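Local coordinates for protein-tyrosine-phosphatase (Vibrio vulnificus, PDB 7DHF) that probably removes phosphate from phosphotyrosine in proteins, as a low-molecular-weight protein tyrosine phosphatase, at residues 16-21 against 136-141. The protein carries 1 engineered substitution. Sequence-based numbering, arbitrary orientation.
With PO4 (phosphate ion), chain E.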
loop_
_atom_site.group_PDB
_atom_site.type_symbol
_atom_site.label_atom_id
_atom_site.label_comp_id
_atom_site.label_asym_id
_atom_site.label_seq_id
_atom_site.Cartn_x
_atom_site.Cartn_y
_atom_site.Cartn_z
ATOM N N ILE A 16 -6.782 -3.709 3.074
ATOM C CA ILE A 16 -6.896 -4.048 4.491
ATOM C C ILE A 16 -5.617 -4.611 5.091
ATOM O O ILE A 16 -5.480 -4.612 6.330
ATOM C CB ILE A 16 -8.083 -5.004 4.764
ATOM C CG1 ILE A 16 -7.968 -6.274 3.914
ATOM C CG2 ILE A 16 -9.408 -4.290 4.525
ATOM C CD1 ILE A 16 -8.889 -7.400 4.355
ATOM N N CYS A 17 -4.658 -5.098 4.299
ATOM C CA CYS A 17 -3.446 -5.702 4.846
ATOM C C CYS A 17 -2.187 -4.956 4.409
ATOM O O CYS A 17 -1.658 -4.137 5.167
ATOM C CB CYS A 17 -3.362 -7.182 4.455
ATOM S SG CYS A 17 -4.630 -8.227 5.231
ATOM N N ARG A 18 -1.701 -5.227 3.195
ATOM C CA ARG A 18 -0.417 -4.673 2.767
ATOM C C ARG A 18 -0.503 -3.172 2.538
ATOM O O ARG A 18 0.381 -2.418 2.963
ATOM C CB ARG A 18 0.045 -5.344 1.477
ATOM C CG ARG A 18 0.366 -6.812 1.594
ATOM C CD ARG A 18 0.401 -7.446 0.220
ATOM N NE ARG A 18 -0.920 -7.411 -0.399
ATOM C CZ ARG A 18 -1.188 -7.853 -1.622
ATOM N NH1 ARG A 18 -0.222 -8.367 -2.372
ATOM N NH2 ARG A 18 -2.424 -7.780 -2.094
ATOM N N SER A 19 -1.533 -2.719 1.829
ATOM C CA SER A 19 -1.531 -1.326 1.404
ATOM C C SER A 19 -1.738 -0.360 2.571
ATOM O O SER A 19 -1.069 0.680 2.607
ATOM C CB SER A 19 -2.489 -1.076 0.231
ATOM O OG SER A 19 -3.792 -1.558 0.473
ATOM N N PRO A 20 -2.605 -0.645 3.556
ATOM C CA PRO A 20 -2.615 0.233 4.740
ATOM C C PRO A 20 -1.317 0.177 5.525
ATOM O O PRO A 20 -0.872 1.202 6.056
ATOM C CB PRO A 20 -3.817 -0.263 5.557
ATOM C CG PRO A 20 -4.072 -1.633 5.082
ATOM C CD PRO A 20 -3.683 -1.649 3.629
ATOM N N THR A 21 -0.698 -1.000 5.623
ATOM C CA THR A 21 0.589 -1.097 6.306
ATOM C C THR A 21 1.638 -0.253 5.596
ATOM O O THR A 21 2.341 0.544 6.226
ATOM C CB THR A 21 1.027 -2.561 6.398
ATOM O OG1 THR A 21 0.067 -3.309 7.158
ATOM C CG2 THR A 21 2.391 -2.681 7.072
ATOM N N GLN A 136 7.978 -7.207 7.103
ATOM C CA GLN A 136 9.416 -7.121 6.869
ATOM C C GLN A 136 9.715 -6.574 5.479
ATOM O O GLN A 136 10.525 -5.653 5.323
ATOM C CB GLN A 136 10.052 -8.500 7.047
ATOM C CG GLN A 136 11.562 -8.511 6.861
ATOM C CD GLN A 136 12.286 -7.745 7.949
ATOM O OE1 GLN A 136 11.832 -7.694 9.091
ATOM N NE2 GLN A 136 13.418 -7.148 7.600
ATOM N N LEU A 137 9.080 -7.143 4.452
ATOM C CA LEU A 137 9.311 -6.667 3.092
ATOM C C LEU A 137 8.848 -5.227 2.930
ATOM O O LEU A 137 9.534 -4.415 2.300
ATOM C CB LEU A 137 8.607 -7.575 2.085
ATOM C CG LEU A 137 9.118 -9.015 1.991
ATOM C CD1 LEU A 137 8.268 -9.811 1.012
ATOM C CD2 LEU A 137 10.584 -9.066 1.585
ATOM N N ILE A 138 7.680 -4.893 3.479
ATOM C CA ILE A 138 7.177 -3.525 3.381
ATOM C C ILE A 138 8.145 -2.559 4.048
ATOM O O ILE A 138 8.447 -1.487 3.509
ATOM C CB ILE A 138 5.758 -3.440 3.975
ATOM C CG1 ILE A 138 4.772 -4.189 3.077
ATOM C CG2 ILE A 138 5.329 -1.987 4.165
ATOM C CD1 ILE A 138 3.397 -4.382 3.684
ATOM N N ASP A 139 8.654 -2.930 5.223
ATOM C CA ASP A 139 9.586 -2.074 5.950
ATOM C C ASP A 139 10.861 -1.847 5.145
ATOM O O ASP A 139 11.282 -0.704 4.931
ATOM C CB ASP A 139 9.894 -2.726 7.302
ATOM C CG ASP A 139 10.702 -1.833 8.220
ATOM O OD1 ASP A 139 10.778 -0.614 7.968
ATOM O OD2 ASP A 139 11.247 -2.360 9.214
ATOM N N GLU A 140 11.492 -2.929 4.687
ATOM C CA GLU A 140 12.706 -2.794 3.887
ATOM C C GLU A 140 12.451 -1.966 2.635
ATOM O O GLU A 140 13.255 -1.095 2.277
ATOM C CB GLU A 140 13.212 -4.180 3.488
ATOM C CG GLU A 140 13.716 -5.030 4.642
ATOM C CD GLU A 140 14.232 -6.381 4.181
ATOM O OE1 GLU A 140 14.695 -6.478 3.024
ATOM O OE2 GLU A 140 14.174 -7.346 4.975
ATOM N N ALA A 141 11.339 -2.234 1.947
ATOM C CA ALA A 141 11.029 -1.525 0.711
ATOM C C ALA A 141 10.762 -0.048 0.969
ATOM O O ALA A 141 11.199 0.813 0.196
ATOM C CB ALA A 141 9.818 -2.178 0.049
HETATM P P PO4 E . -4.172 -5.613 0.598
HETATM O O1 PO4 E . -5.348 -5.905 1.507
HETATM O O2 PO4 E . -2.980 -6.381 1.116
HETATM O O3 PO4 E . -3.907 -4.128 0.666
HETATM O O4 PO4 E . -4.514 -6.053 -0.807
#
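Ile138 of helix 128-146 reaches helix 18-29 with the end of its longer branch. Its CD1 lies 3.7 Å from Arg18 O and 3.9 Å from Thr21 CG2, so the methyl rests on the Arg18 carbonyl and the Thr21 methyl. The extended outer chain, chi2 170°, carries it there. CD1 also approaches the aliphatic root of Arg18, at CB. The Thr21 and Ile138 side chains cross at about a right angle. The contact is small and buried, and no hydrogen bond crosses it.

Thr21 turns its methyl to Ile138 and its hydroxyl back to its own chain. Thr21 OG1 donates to Cys17 O at 2.8 Å. Cys17 is the N-cap of helix 18-29, whose first turn closes the P-loop (signature C-X5-R) of this phosphatase family. A phosphate ion sits there. Ile16 N and Cys17 N bind its O1, and Ser19 N and OG both bind O3; Asn15 ND2 hydrogen-bonds Ser19 OG. Val13 N and Gly14 N also donate to the ion.

Arg18, predicted to be an active-site residue, bends at chi3, -65°, which brings the edge of its guanidinium to the anion. Arg18 NE meets phosphate O2 at 2.8 Å, almost straight at 178°, and Arg18 N binds the same oxygen. Arg18 NH2 reaches phosphate O4 at 3.0 Å. The phosphorus lies in the guanidinium plane. NH1 is held by a salt bridge to Glu90 and a hydrogen bond to Ile120 O, and Ala12, engineered in place of the predicted nucleophile, also touches Arg18.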